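Local coordinates for unique short US2 glycoprotein (Human herpesvirus 5, PDB 1IM3) that binds newly made MHC class I heavy chains in the endoplasmic reticulum and redirects them to the cytosol for proteasomal destruction, hiding infected cells from cytotoxic T lymphocytes, at residues R20-G25 against S59-V64; N26-V31 against V81-V86; L45-D50 against R65-M70; F73-L78 against W88-P93. One frame throughout, in Å; residues are numbered along the deposited sequence.

Contact 1. Residues R20-G25 against S59-V64; sequences RGSIVG and SLKWNV
Gly21 and Ile23 pair with Trp62 and Leu60 in an antiparallel strand pair of the immunoglobulin-like lumenal domain. Strands 20-25 and 59-64 run 4.7 Å apart, axis to axis, in the sheet that also holds strand 3-12. Four backbone hydrogen bonds join them, two at each of the hydrogen-bonded pairs Gly21-Trp62 and Ile23-Leu60. Arg20 CA adds a C-H...O contact to Trp62 O.

The aromatic contact lies on the face that carries Ile23 and Leu60. Trp62 holds CG between its backbone N and carbonyl carbon (chi1 59°), which folds the indole back over the neighbouring strand. Gly21 CA sits over the six-membered ring, 3.5 Å from its centroid, as a CH-pi contact. Ile23 CG1 meets the ring edge, 3.9 Å from Trp62 CZ3. Phe32 also meets this indole.

The polar contacts are on the other face. Ser22 OG touches the aliphatic part of Lys61 but bonds to Glu6. Arg20 and Asn63 lie side by side, with guanidinium and amide planes 80° apart. Two bent hydrogen bonds reach one oxygen from the same face of the amide: Arg20 NE is 3.2 Å and Arg20 NH2 3.3 Å from Asn63 OD1.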
loop_
_atom_site.group_PDB
_atom_site.type_symbol
_atom_site.label_atom_id
_atom_site.label_comp_id
_atom_site.label_asym_id
_atom_site.label_seq_id
_atom_site.Cartn_x
_atom_site.Cartn_y
_atom_site.Cartn_z
ATOM N N ARG D 20 -4.290 -31.508 -9.884
ATOM C CA ARG D 20 -5.724 -31.599 -10.066
ATOM C C ARG D 20 -6.386 -31.615 -8.703
ATOM O O ARG D 20 -5.879 -32.222 -7.761
ATOM C CB ARG D 20 -6.079 -32.876 -10.826
ATOM C CG ARG D 20 -7.560 -32.997 -11.138
ATOM C CD ARG D 20 -7.808 -34.182 -12.043
ATOM N NE ARG D 20 -6.969 -34.099 -13.234
ATOM C CZ ARG D 20 -6.830 -35.075 -14.125
ATOM N NH1 ARG D 20 -7.479 -36.219 -13.954
ATOM N NH2 ARG D 20 -6.048 -34.908 -15.184
ATOM N N GLY D 21 -7.516 -30.936 -8.593
ATOM C CA GLY D 21 -8.204 -30.909 -7.330
ATOM C C GLY D 21 -9.638 -30.506 -7.560
ATOM O O GLY D 21 -10.025 -30.103 -8.659
ATOM N N SER D 22 -10.434 -30.608 -6.512
ATOM C CA SER D 22 -11.829 -30.253 -6.614
ATOM C C SER D 22 -12.369 -29.888 -5.250
ATOM O O SER D 22 -11.950 -30.448 -4.232
ATOM C CB SER D 22 -12.628 -31.422 -7.194
ATOM O OG SER D 22 -14.019 -31.161 -7.129
ATOM N N ILE D 23 -13.291 -28.933 -5.247
ATOM C CA ILE D 23 -13.939 -28.478 -4.027
ATOM C C ILE D 23 -15.403 -28.211 -4.381
ATOM O O ILE D 23 -15.682 -27.546 -5.380
ATOM C CB ILE D 23 -13.301 -27.167 -3.524
ATOM C CG1 ILE D 23 -11.861 -27.441 -3.080
ATOM C CG2 ILE D 23 -14.124 -26.573 -2.391
ATOM C CD1 ILE D 23 -11.141 -26.233 -2.571
ATOM N N VAL D 24 -16.347 -28.773 -3.634
ATOM C CA VAL D 24 -17.747 -28.468 -3.925
ATOM C C VAL D 24 -18.178 -27.573 -2.778
ATOM O O VAL D 24 -17.612 -27.653 -1.686
ATOM C CB VAL D 24 -18.694 -29.726 -3.986
ATOM C CG1 VAL D 24 -18.394 -30.550 -5.212
ATOM C CG2 VAL D 24 -18.564 -30.560 -2.733
ATOM N N GLY D 25 -19.157 -26.712 -3.036
ATOM C CA GLY D 25 -19.666 -25.802 -2.021
ATOM C C GLY D 25 -20.531 -24.760 -2.702
ATOM O O GLY D 25 -20.670 -24.769 -3.933
ATOM N N SER D 59 -19.067 -25.478 -7.490
ATOM C CA SER D 59 -17.729 -25.985 -7.341
ATOM C C SER D 59 -16.580 -25.194 -7.943
ATOM O O SER D 59 -16.747 -24.314 -8.791
ATOM C CB SER D 59 -17.671 -27.366 -7.959
ATOM O OG SER D 59 -17.873 -27.254 -9.362
ATOM N N LEU D 60 -15.389 -25.582 -7.508
ATOM C CA LEU D 60 -14.152 -24.984 -7.996
ATOM C C LEU D 60 -13.233 -26.174 -8.254
ATOM O O LEU D 60 -12.948 -26.982 -7.354
ATOM C CB LEU D 60 -13.567 -24.035 -6.943
ATOM C CG LEU D 60 -12.351 -23.140 -7.226
ATOM C CD1 LEU D 60 -11.132 -23.877 -6.843
ATOM C CD2 LEU D 60 -12.289 -22.690 -8.694
ATOM N N LYS D 61 -12.800 -26.310 -9.495
ATOM C CA LYS D 61 -11.919 -27.408 -9.851
ATOM C C LYS D 61 -10.704 -26.914 -10.622
ATOM O O LYS D 61 -10.769 -25.937 -11.388
ATOM C CB LYS D 61 -12.671 -28.426 -10.703
ATOM C CG LYS D 61 -13.812 -29.111 -9.974
ATOM C CD LYS D 61 -14.619 -29.965 -10.930
ATOM C CE LYS D 61 -15.655 -30.804 -10.194
ATOM N NZ LYS D 61 -16.349 -31.727 -11.134
ATOM N N TRP D 62 -9.585 -27.596 -10.423
ATOM C CA TRP D 62 -8.388 -27.218 -11.134
ATOM C C TRP D 62 -7.756 -28.435 -11.770
ATOM O O TRP D 62 -7.904 -29.554 -11.283
ATOM C CB TRP D 62 -7.411 -26.493 -10.206
ATOM C CG TRP D 62 -6.960 -27.243 -9.017
ATOM C CD1 TRP D 62 -5.784 -27.913 -8.883
ATOM C CD2 TRP D 62 -7.608 -27.317 -7.727
ATOM N NE1 TRP D 62 -5.650 -28.390 -7.597
ATOM C CE2 TRP D 62 -6.750 -28.038 -6.870
ATOM C CE3 TRP D 62 -8.816 -26.834 -7.220
ATOM C CZ2 TRP D 62 -7.064 -28.289 -5.521
ATOM C CZ3 TRP D 62 -9.131 -27.077 -5.883
ATOM C CH2 TRP D 62 -8.256 -27.797 -5.045
ATOM N N ASN D 63 -7.064 -28.198 -12.874
ATOM C CA ASN D 63 -6.414 -29.229 -13.650
ATOM C C ASN D 63 -5.177 -28.588 -14.284
ATOM O O ASN D 63 -5.065 -28.457 -15.501
ATOM C CB ASN D 63 -7.359 -29.731 -14.739
ATOM C CG ASN D 63 -6.772 -30.903 -15.520
ATOM O OD1 ASN D 63 -5.941 -31.642 -14.994
ATOM N ND2 ASN D 63 -7.210 -31.085 -16.770
ATOM N N VAL D 64 -4.266 -28.171 -13.426
ATOM C CA VAL D 64 -3.036 -27.522 -13.847
ATOM C C VAL D 64 -2.179 -28.476 -14.667
ATOM O O VAL D 64 -1.832 -29.561 -14.202
ATOM C CB VAL D 64 -2.250 -27.039 -12.620
ATOM C CG1 VAL D 64 -0.931 -26.398 -13.054
ATOM C CG2 VAL D 64 -3.091 -26.035 -11.845
#

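Contact 2. Residues N26-V31 against V81-V86; sequences NMSRFV and VLQGDV
Val31 and Val81 form one tight part of this contact, an antiparallel hydrogen-bonded pair in the second sheet of the immunoglobulin-like fold. Two backbone bonds join them. Val81 CG1 presses on Val31 CB at 3.4 Å, closer than usual for carbons. On the face that carries Leu82, Met27 CG packs as tightly on Leu82 CB, at 3.3 Å. The Met27 chain is bent at chi2 and chi3 and runs alongside Leu82. Leu60 and Phe54 also touch Met27, so the Met27-Leu82 side faces the interior. Val31, on the opposite face, touches another protein chain.

The side towards the turn and Arg29 is looser. Strand 75-82 turns back at a type I' beta turn from Leu82 to Asp85, and the segment facing the turn is loop. Gln83 N still donates to Arg29 O at 3.1 Å. Beside it a water donates to Val81 O and accepts from Gly84 N, linking the two. Arg29 reaches over the turn with its chain extended from CG to NE, crossing Gln83 at about a right angle. Arg29 NH2 donates to the backbone of another protein chain. One face of the guanidinium covers the peptide after Gln83, with Gln83 C 3.5 Å from its plane.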
loop_
_atom_site.group_PDB
_atom_site.type_symbol
_atom_site.label_atom_id
_atom_site.label_comp_id
_atom_site.label_asym_id
_atom_site.label_seq_id
_atom_site.Cartn_x
_atom_site.Cartn_y
_atom_site.Cartn_z
ATOM N N ASN D 26 -21.110 -23.852 -1.926
ATOM C CA ASN D 26 -21.960 -22.832 -2.521
ATOM C C ASN D 26 -21.288 -21.463 -2.671
ATOM O O ASN D 26 -21.979 -20.441 -2.643
ATOM C CB ASN D 26 -23.276 -22.705 -1.728
ATOM C CG ASN D 26 -23.055 -22.325 -0.266
ATOM O OD1 ASN D 26 -21.915 -22.239 0.208
ATOM N ND2 ASN D 26 -24.156 -22.098 0.459
ATOM N N MET D 27 -19.960 -21.440 -2.846
ATOM C CA MET D 27 -19.220 -20.182 -3.018
ATOM C C MET D 27 -19.727 -19.454 -4.254
ATOM O O MET D 27 -19.912 -20.068 -5.308
ATOM C CB MET D 27 -17.722 -20.399 -3.245
ATOM C CG MET D 27 -17.041 -21.415 -2.376
ATOM S SD MET D 27 -17.236 -23.059 -3.069
ATOM C CE MET D 27 -16.242 -22.958 -4.477
ATOM N N SER D 28 -19.932 -18.146 -4.139
ATOM C CA SER D 28 -20.394 -17.354 -5.282
ATOM C C SER D 28 -19.181 -16.737 -6.005
ATOM O O SER D 28 -19.258 -16.337 -7.162
ATOM C CB SER D 28 -21.356 -16.246 -4.815
ATOM O OG SER D 28 -20.782 -15.481 -3.759
ATOM N N ARG D 29 -18.051 -16.669 -5.326
ATOM C CA ARG D 29 -16.850 -16.108 -5.947
ATOM C C ARG D 29 -15.654 -16.846 -5.369
ATOM O O ARG D 29 -15.783 -17.524 -4.342
ATOM C CB ARG D 29 -16.750 -14.609 -5.644
ATOM C CG ARG D 29 -16.745 -14.298 -4.155
ATOM C CD ARG D 29 -16.932 -12.805 -3.860
ATOM N NE ARG D 29 -17.265 -12.634 -2.443
ATOM C CZ ARG D 29 -16.380 -12.489 -1.467
ATOM N NH1 ARG D 29 -15.075 -12.481 -1.734
ATOM N NH2 ARG D 29 -16.815 -12.377 -0.224
ATOM N N PHE D 30 -14.499 -16.719 -6.029
ATOM C CA PHE D 30 -13.288 -17.389 -5.562
ATOM C C PHE D 30 -11.994 -16.711 -6.025
ATOM O O PHE D 30 -11.995 -15.865 -6.916
ATOM C CB PHE D 30 -13.238 -18.817 -6.099
ATOM C CG PHE D 30 -12.782 -18.886 -7.541
ATOM C CD1 PHE D 30 -13.645 -18.510 -8.577
ATOM C CD2 PHE D 30 -11.448 -19.196 -7.855
ATOM C CE1 PHE D 30 -13.201 -18.430 -9.906
ATOM C CE2 PHE D 30 -10.969 -19.123 -9.184
ATOM C CZ PHE D 30 -11.848 -18.737 -10.220
ATOM N N VAL D 31 -10.891 -17.122 -5.403
ATOM C CA VAL D 31 -9.558 -16.670 -5.758
ATOM C C VAL D 31 -8.715 -17.938 -5.702
ATOM O O VAL D 31 -8.732 -18.655 -4.706
ATOM C CB VAL D 31 -8.957 -15.659 -4.765
ATOM C CG1 VAL D 31 -7.582 -15.237 -5.257
ATOM C CG2 VAL D 31 -9.867 -14.434 -4.635
ATOM N N VAL D 81 -9.483 -18.655 -1.563
ATOM C CA VAL D 81 -10.415 -17.874 -0.781
ATOM C C VAL D 81 -11.751 -18.091 -1.473
ATOM O O VAL D 81 -11.936 -17.793 -2.652
ATOM C CB VAL D 81 -9.996 -16.377 -0.605
ATOM C CG1 VAL D 81 -8.779 -16.056 -1.417
ATOM C CG2 VAL D 81 -11.159 -15.464 -0.869
ATOM N N LEU D 82 -12.646 -18.719 -0.727
ATOM C CA LEU D 82 -13.965 -19.091 -1.205
ATOM C C LEU D 82 -14.985 -18.259 -0.471
ATOM O O LEU D 82 -15.090 -18.325 0.761
ATOM C CB LEU D 82 -14.191 -20.566 -0.913
ATOM C CG LEU D 82 -12.998 -21.463 -1.275
ATOM C CD1 LEU D 82 -13.237 -22.883 -0.774
ATOM C CD2 LEU D 82 -12.789 -21.449 -2.772
ATOM N N GLN D 83 -15.728 -17.451 -1.218
ATOM C CA GLN D 83 -16.730 -16.600 -0.583
ATOM C C GLN D 83 -16.073 -15.803 0.528
ATOM O O GLN D 83 -16.722 -15.485 1.508
ATOM C CB GLN D 83 -17.847 -17.451 0.027
ATOM C CG GLN D 83 -19.002 -17.651 -0.864
ATOM C CD GLN D 83 -19.856 -16.435 -0.918
ATOM O OE1 GLN D 83 -19.344 -15.312 -0.826
ATOM N NE2 GLN D 83 -21.180 -16.635 -1.075
ATOM N N GLY D 84 -14.786 -15.492 0.391
ATOM C CA GLY D 84 -14.120 -14.728 1.435
ATOM C C GLY D 84 -13.407 -15.527 2.511
ATOM O O GLY D 84 -12.600 -14.964 3.249
ATOM N N ASP D 85 -13.695 -16.823 2.618
ATOM C CA ASP D 85 -13.026 -17.642 3.615
ATOM C C ASP D 85 -11.731 -18.162 3.031
ATOM O O ASP D 85 -11.719 -18.712 1.923
ATOM C CB ASP D 85 -13.905 -18.820 4.057
ATOM C CG ASP D 85 -15.089 -18.376 4.913
ATOM O OD1 ASP D 85 -14.899 -17.495 5.794
ATOM O OD2 ASP D 85 -16.204 -18.916 4.710
ATOM N N VAL D 86 -10.652 -17.989 3.785
ATOM C CA VAL D 86 -9.332 -18.425 3.372
ATOM C C VAL D 86 -9.006 -19.818 3.887
ATOM O O VAL D 86 -9.241 -20.141 5.049
ATOM C CB VAL D 86 -8.233 -17.451 3.910
ATOM C CG1 VAL D 86 -6.854 -17.864 3.402
ATOM C CG2 VAL D 86 -8.548 -16.033 3.490
HETATM O O HOH W 1 -13.791 -15.621 -2.649
#

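Contact 3. Residues L45-D50 against R65-M70; sequences LYVHAD and RNLDVM
Leu45 and Val47 run past Leu67 and Val69 in nearly opposite directions, 167° apart end to end, but the backbones stay too far apart to pair: Val47 CA and Leu67 CA are 7.4 Å from each other. Side chains make the contact, and Leu67 carries most of it. With CG anti to the backbone N (chi1 -177°), Leu67 points at the loop, and its two methyls reach different parts of it. Leu67 CD2 packs on Leu45 CB at 4.0 Å and on Val47 CG1 at 4.2 Å. Leu67 CD1 lies 3.6 Å from the backbone oxygen Tyr46 O. Further along, Leu45 CD2 touches Val69 CG1 at 4.3 Å.

Asn66 and Leu67 both face Leu17 in a G1 beta bulge, where the strand turns a corner. At the outer end Arg65 bends at chi3 and brings its guanidinium edge to Asp50, with Arg65 NH2 3.4 Å from Asp50 O. The salt bridge of Arg65 is with Asp51, just beyond. Within the loop, Asp50 N donates to His48 ND1 at 3.0 Å.

The contact thus joins the immunoglobulin-like domain's loop between strands 42-44 and 52-55 to strand 59-68 by apolar packing. Charge enters at the exposed end, where Asp51 probably helps hold the arginine against the loop.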
loop_
_atom_site.group_PDB
_atom_site.type_symbol
_atom_site.label_atom_id
_atom_site.label_comp_id
_atom_site.label_asym_id
_atom_site.label_seq_id
_atom_site.Cartn_x
_atom_site.Cartn_y
_atom_site.Cartn_z
ATOM N N LEU D 45 2.689 -18.935 -8.277
ATOM C CA LEU D 45 2.625 -19.641 -9.529
ATOM C C LEU D 45 1.462 -19.037 -10.278
ATOM O O LEU D 45 0.493 -18.562 -9.690
ATOM C CB LEU D 45 2.351 -21.106 -9.322
ATOM C CG LEU D 45 3.509 -21.883 -8.691
ATOM C CD1 LEU D 45 3.052 -23.309 -8.348
ATOM C CD2 LEU D 45 4.703 -21.913 -9.668
ATOM N N TYR D 46 1.584 -19.056 -11.596
ATOM C CA TYR D 46 0.546 -18.551 -12.477
ATOM C C TYR D 46 0.049 -19.618 -13.420
ATOM O O TYR D 46 0.852 -20.186 -14.192
ATOM C CB TYR D 46 1.091 -17.418 -13.291
ATOM C CG TYR D 46 1.591 -16.411 -12.349
ATOM C CD1 TYR D 46 0.725 -15.497 -11.742
ATOM C CD2 TYR D 46 2.938 -16.385 -11.986
ATOM C CE1 TYR D 46 1.185 -14.584 -10.820
ATOM C CE2 TYR D 46 3.413 -15.478 -11.048
ATOM C CZ TYR D 46 2.538 -14.579 -10.480
ATOM O OH TYR D 46 3.061 -13.676 -9.576
ATOM N N VAL D 47 -1.255 -19.890 -13.337
ATOM C CA VAL D 47 -1.886 -20.885 -14.170
ATOM C C VAL D 47 -2.852 -20.285 -15.182
ATOM O O VAL D 47 -3.526 -19.294 -14.898
ATOM C CB VAL D 47 -2.637 -21.907 -13.308
ATOM C CG1 VAL D 47 -1.742 -22.328 -12.182
ATOM C CG2 VAL D 47 -3.956 -21.345 -12.824
ATOM N N HIS D 48 -2.904 -20.903 -16.356
ATOM C CA HIS D 48 -3.777 -20.466 -17.434
ATOM C C HIS D 48 -5.226 -20.686 -16.982
ATOM O O HIS D 48 -5.487 -21.623 -16.216
ATOM C CB HIS D 48 -3.444 -21.262 -18.693
ATOM C CG HIS D 48 -4.157 -20.780 -19.916
ATOM N ND1 HIS D 48 -5.473 -21.084 -20.179
ATOM C CD2 HIS D 48 -3.742 -19.986 -20.934
ATOM C CE1 HIS D 48 -5.840 -20.497 -21.305
ATOM N NE2 HIS D 48 -4.808 -19.825 -21.782
ATOM N N ALA D 49 -6.140 -19.829 -17.423
ATOM C CA ALA D 49 -7.541 -19.939 -17.002
ATOM C C ALA D 49 -8.173 -21.284 -17.364
ATOM O O ALA D 49 -9.094 -21.741 -16.683
ATOM C CB ALA D 49 -8.382 -18.765 -17.584
ATOM N N ASP D 50 -7.692 -21.919 -18.422
ATOM C CA ASP D 50 -8.269 -23.192 -18.837
ATOM C C ASP D 50 -8.039 -24.289 -17.789
ATOM O O ASP D 50 -8.722 -25.318 -17.790
ATOM C CB ASP D 50 -7.682 -23.680 -20.172
ATOM C CG ASP D 50 -8.127 -22.855 -21.364
ATOM O OD1 ASP D 50 -9.019 -21.975 -21.229
ATOM O OD2 ASP D 50 -7.565 -23.124 -22.444
ATOM N N ARG D 65 -1.844 -28.084 -15.885
ATOM C CA ARG D 65 -1.063 -28.949 -16.759
ATOM C C ARG D 65 0.195 -28.260 -17.293
ATOM O O ARG D 65 0.161 -27.102 -17.718
ATOM C CB ARG D 65 -1.946 -29.445 -17.920
ATOM C CG ARG D 65 -3.132 -30.312 -17.487
ATOM C CD ARG D 65 -4.256 -30.309 -18.510
ATOM N NE ARG D 65 -5.057 -29.089 -18.464
ATOM C CZ ARG D 65 -6.118 -28.865 -19.233
ATOM N NH1 ARG D 65 -6.503 -29.786 -20.110
ATOM N NH2 ARG D 65 -6.793 -27.722 -19.123
ATOM N N ASN D 66 1.312 -28.988 -17.181
ATOM C CA ASN D 66 2.636 -28.572 -17.659
ATOM C C ASN D 66 3.193 -27.274 -17.144
ATOM O O ASN D 66 3.771 -26.504 -17.890
ATOM C CB ASN D 66 2.633 -28.509 -19.164
ATOM C CG ASN D 66 2.695 -29.857 -19.770
ATOM O OD1 ASN D 66 3.745 -30.511 -19.739
ATOM N ND2 ASN D 66 1.568 -30.318 -20.313
ATOM N N LEU D 67 3.028 -27.039 -15.861
ATOM C CA LEU D 67 3.504 -25.812 -15.287
ATOM C C LEU D 67 4.977 -25.947 -14.931
ATOM O O LEU D 67 5.344 -26.764 -14.088
ATOM C CB LEU D 67 2.667 -25.472 -14.051
ATOM C CG LEU D 67 3.069 -24.145 -13.438
ATOM C CD1 LEU D 67 2.974 -23.035 -14.491
ATOM C CD2 LEU D 67 2.180 -23.858 -12.269
ATOM N N ASP D 68 5.820 -25.161 -15.581
ATOM C CA ASP D 68 7.245 -25.237 -15.292
ATOM C C ASP D 68 7.510 -24.822 -13.858
ATOM O O ASP D 68 7.132 -23.741 -13.438
ATOM C CB ASP D 68 8.075 -24.319 -16.203
ATOM C CG ASP D 68 8.082 -24.761 -17.654
ATOM O OD1 ASP D 68 7.883 -25.964 -17.936
ATOM O OD2 ASP D 68 8.311 -23.888 -18.521
ATOM N N VAL D 69 8.114 -25.701 -13.086
ATOM C CA VAL D 69 8.468 -25.318 -11.741
ATOM C C VAL D 69 9.931 -25.590 -11.677
ATOM O O VAL D 69 10.456 -26.507 -12.301
ATOM C CB VAL D 69 7.802 -26.147 -10.642
ATOM C CG1 VAL D 69 6.312 -25.826 -10.585
ATOM C CG2 VAL D 69 8.088 -27.628 -10.868
ATOM N N MET D 70 10.606 -24.764 -10.930
ATOM C CA MET D 70 12.020 -24.936 -10.772
ATOM C C MET D 70 12.340 -26.272 -10.107
ATOM O O MET D 70 11.486 -26.884 -9.458
ATOM C CB MET D 70 12.566 -23.799 -9.935
ATOM C CG MET D 70 12.427 -22.456 -10.601
ATOM S SD MET D 70 13.123 -21.221 -9.527
ATOM C CE MET D 70 14.771 -21.134 -10.172
#

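Contact 4. Residues F73-L78 against W88-P93; sequences FETLAL and WLRCVP
Leu76 and Leu78 pair with Cys91 and Leu89 through four backbone hydrogen bonds. Leu76 N donates to Cys91 O at 2.8 Å, nearly straight at 172°. The side chains of these four residues share one face. Leu76 CB meets Cys91 CB at 3.9 Å, and Leu78 CB meets Leu89 CB at 4.1 Å. On the other face, Trp88 turns its ring edge to Ala77, with Trp88 CZ3 4.2 Å from Ala77 CB. There the extended chain of Arg90 crosses Thr75, whose CG2 lies over one face of the guanidinium, 3.9 Å from Arg90 NH2.

The two segments are the arms of a beta hairpin, strands 75-82 and 85-91, with strand 85-91 at the edge of its sheet within this chain of the immunoglobulin-like domain. Their short segments 75-78 and 88-91 run antiparallel, 166° between N-to-C directions. Beyond the paired part, Pro93 takes over the packing. The Phe73 ring, swung out with CG anti to the backbone N (chi1 -166°), meets the proline with its edge: Phe73 CE2 is 3.7 Å from Pro93 CG. Pro93 CD lies 3.1 Å from Glu74 O. Next to it Glu74 and Thr75 both face Asp37 in a classic beta bulge.

Further out, Leu78 and Leu89 touch Trp62 of the facing sheet. Cys91 SG, anti to its own backbone N, is bonded to Cys10 SG on strand 3-12, a disulfide between the two sheets.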
loop_
_atom_site.group_PDB
_atom_site.type_symbol
_atom_site.label_atom_id
_atom_site.label_comp_id
_atom_site.label_asym_id
_atom_site.label_seq_id
_atom_site.Cartn_x
_atom_site.Cartn_y
_atom_site.Cartn_z
ATOM N N PHE D 73 11.630 -27.132 -6.520
ATOM C CA PHE D 73 10.267 -27.347 -6.075
ATOM C C PHE D 73 10.123 -28.463 -5.069
ATOM O O PHE D 73 10.607 -29.575 -5.251
ATOM C CB PHE D 73 9.331 -27.641 -7.247
ATOM C CG PHE D 73 7.868 -27.535 -6.892
ATOM C CD1 PHE D 73 7.193 -26.329 -7.038
ATOM C CD2 PHE D 73 7.161 -28.643 -6.436
ATOM C CE1 PHE D 73 5.831 -26.226 -6.743
ATOM C CE2 PHE D 73 5.799 -28.552 -6.137
ATOM C CZ PHE D 73 5.134 -27.340 -6.293
ATOM N N GLU D 74 9.427 -28.153 -4.000
ATOM C CA GLU D 74 9.173 -29.141 -2.979
ATOM C C GLU D 74 7.698 -29.503 -2.916
ATOM O O GLU D 74 7.312 -30.591 -3.343
ATOM C CB GLU D 74 9.609 -28.625 -1.626
ATOM C CG GLU D 74 11.025 -29.013 -1.272
ATOM C CD GLU D 74 11.355 -28.699 0.171
ATOM O OE1 GLU D 74 10.525 -29.025 1.054
ATOM O OE2 GLU D 74 12.443 -28.136 0.419
ATOM N N THR D 75 6.891 -28.602 -2.336
ATOM C CA THR D 75 5.443 -28.798 -2.225
ATOM C C THR D 75 4.600 -27.650 -2.839
ATOM O O THR D 75 5.086 -26.518 -3.000
ATOM C CB THR D 75 4.990 -28.987 -0.745
ATOM O OG1 THR D 75 5.102 -27.755 -0.029
ATOM C CG2 THR D 75 5.849 -30.020 -0.057
ATOM N N LEU D 76 3.351 -27.970 -3.209
ATOM C CA LEU D 76 2.411 -26.994 -3.756
ATOM C C LEU D 76 1.641 -26.417 -2.573
ATOM O O LEU D 76 0.956 -27.152 -1.859
ATOM C CB LEU D 76 1.409 -27.648 -4.728
ATOM C CG LEU D 76 0.268 -26.725 -5.223
ATOM C CD1 LEU D 76 0.853 -25.595 -6.046
ATOM C CD2 LEU D 76 -0.725 -27.496 -6.061
ATOM N N ALA D 77 1.783 -25.118 -2.337
ATOM C CA ALA D 77 1.039 -24.461 -1.265
ATOM C C ALA D 77 -0.098 -23.752 -1.989
ATOM O O ALA D 77 0.122 -22.811 -2.743
ATOM C CB ALA D 77 1.897 -23.451 -0.534
ATOM N N LEU D 78 -1.312 -24.213 -1.756
ATOM C CA LEU D 78 -2.464 -23.659 -2.431
ATOM C C LEU D 78 -3.352 -22.830 -1.526
ATOM O O LEU D 78 -4.056 -23.369 -0.673
ATOM C CB LEU D 78 -3.267 -24.802 -3.050
ATOM C CG LEU D 78 -4.417 -24.449 -3.986
ATOM C CD1 LEU D 78 -3.926 -23.512 -5.085
ATOM C CD2 LEU D 78 -4.979 -25.748 -4.591
ATOM N N TRP D 88 -5.847 -22.965 3.280
ATOM C CA TRP D 88 -4.630 -23.372 2.620
ATOM C C TRP D 88 -4.638 -24.884 2.452
ATOM O O TRP D 88 -5.032 -25.605 3.367
ATOM C CB TRP D 88 -3.410 -22.981 3.449
ATOM C CG TRP D 88 -3.111 -21.521 3.465
ATOM C CD1 TRP D 88 -3.740 -20.559 4.206
ATOM C CD2 TRP D 88 -2.064 -20.858 2.754
ATOM N NE1 TRP D 88 -3.141 -19.341 4.006
ATOM C CE2 TRP D 88 -2.108 -19.497 3.119
ATOM C CE3 TRP D 88 -1.082 -21.288 1.844
ATOM C CZ2 TRP D 88 -1.202 -18.552 2.617
ATOM C CZ3 TRP D 88 -0.176 -20.348 1.348
ATOM C CH2 TRP D 88 -0.249 -18.993 1.738
ATOM N N LEU D 89 -4.224 -25.354 1.281
ATOM C CA LEU D 89 -4.095 -26.779 1.030
ATOM C C LEU D 89 -2.610 -26.985 0.777
ATOM O O LEU D 89 -1.914 -26.062 0.391
ATOM C CB LEU D 89 -4.884 -27.216 -0.215
ATOM C CG LEU D 89 -6.388 -27.453 -0.082
ATOM C CD1 LEU D 89 -7.067 -26.194 0.384
ATOM C CD2 LEU D 89 -6.953 -27.876 -1.418
ATOM N N ARG D 90 -2.122 -28.193 1.007
ATOM C CA ARG D 90 -0.727 -28.503 0.753
ATOM C C ARG D 90 -0.724 -29.788 -0.085
ATOM O O ARG D 90 -1.441 -30.711 0.247
ATOM C CB ARG D 90 -0.011 -28.674 2.093
ATOM C CG ARG D 90 1.504 -28.643 2.012
ATOM C CD ARG D 90 2.122 -28.302 3.369
ATOM N NE ARG D 90 3.506 -28.769 3.472
ATOM C CZ ARG D 90 3.865 -30.043 3.646
ATOM N NH1 ARG D 90 2.949 -31.002 3.746
ATOM N NH2 ARG D 90 5.154 -30.360 3.721
ATOM N N CYS D 91 0.034 -29.831 -1.186
ATOM C CA CYS D 91 0.095 -31.020 -2.039
ATOM C C CYS D 91 1.559 -31.414 -2.264
ATOM O O CYS D 91 2.362 -30.586 -2.696
ATOM C CB CYS D 91 -0.574 -30.780 -3.418
ATOM S SG CYS D 91 -0.485 -32.298 -4.432
ATOM N N VAL D 92 1.893 -32.670 -1.964
ATOM C CA VAL D 92 3.241 -33.185 -2.167
ATOM C C VAL D 92 3.257 -33.958 -3.485
ATOM O O VAL D 92 2.469 -34.884 -3.677
ATOM C CB VAL D 92 3.652 -34.150 -1.041
ATOM C CG1 VAL D 92 5.096 -34.573 -1.221
ATOM C CG2 VAL D 92 3.456 -33.480 0.307
ATOM N N PRO D 93 4.150 -33.583 -4.416
ATOM C CA PRO D 93 4.233 -34.272 -5.719
ATOM C C PRO D 93 4.444 -35.785 -5.515
ATOM O O PRO D 93 5.185 -36.159 -4.618
ATOM C CB PRO D 93 5.430 -33.590 -6.390
ATOM C CG PRO D 93 5.405 -32.219 -5.793
ATOM C CD PRO D 93 5.132 -32.490 -4.343
#

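In the fold
Contact 1 is the buried one; contacts 2, 3 and 4 are only partly buried. Contacts 1 and 3 share strand 59-68, and contacts 2 and 4 share the hairpin of strands 75-82 and 85-91. Contacts 1, 2 and 4 rest on backbone hydrogen bonds within a sheet. Contact 3 has no clear hydrogen bond across it and relies on aliphatic packing. The two sheets meet where Trp62 of contact 1 touches Leu78 and Leu89 of contact 4, and where Leu60 packs on Phe30 of contact 2; Met27, in the loop before it, joins that packing. Contacts 2 and 3 do not touch. Contacts 2, 3 and 4 each reach another protein chain; contact 1 does not.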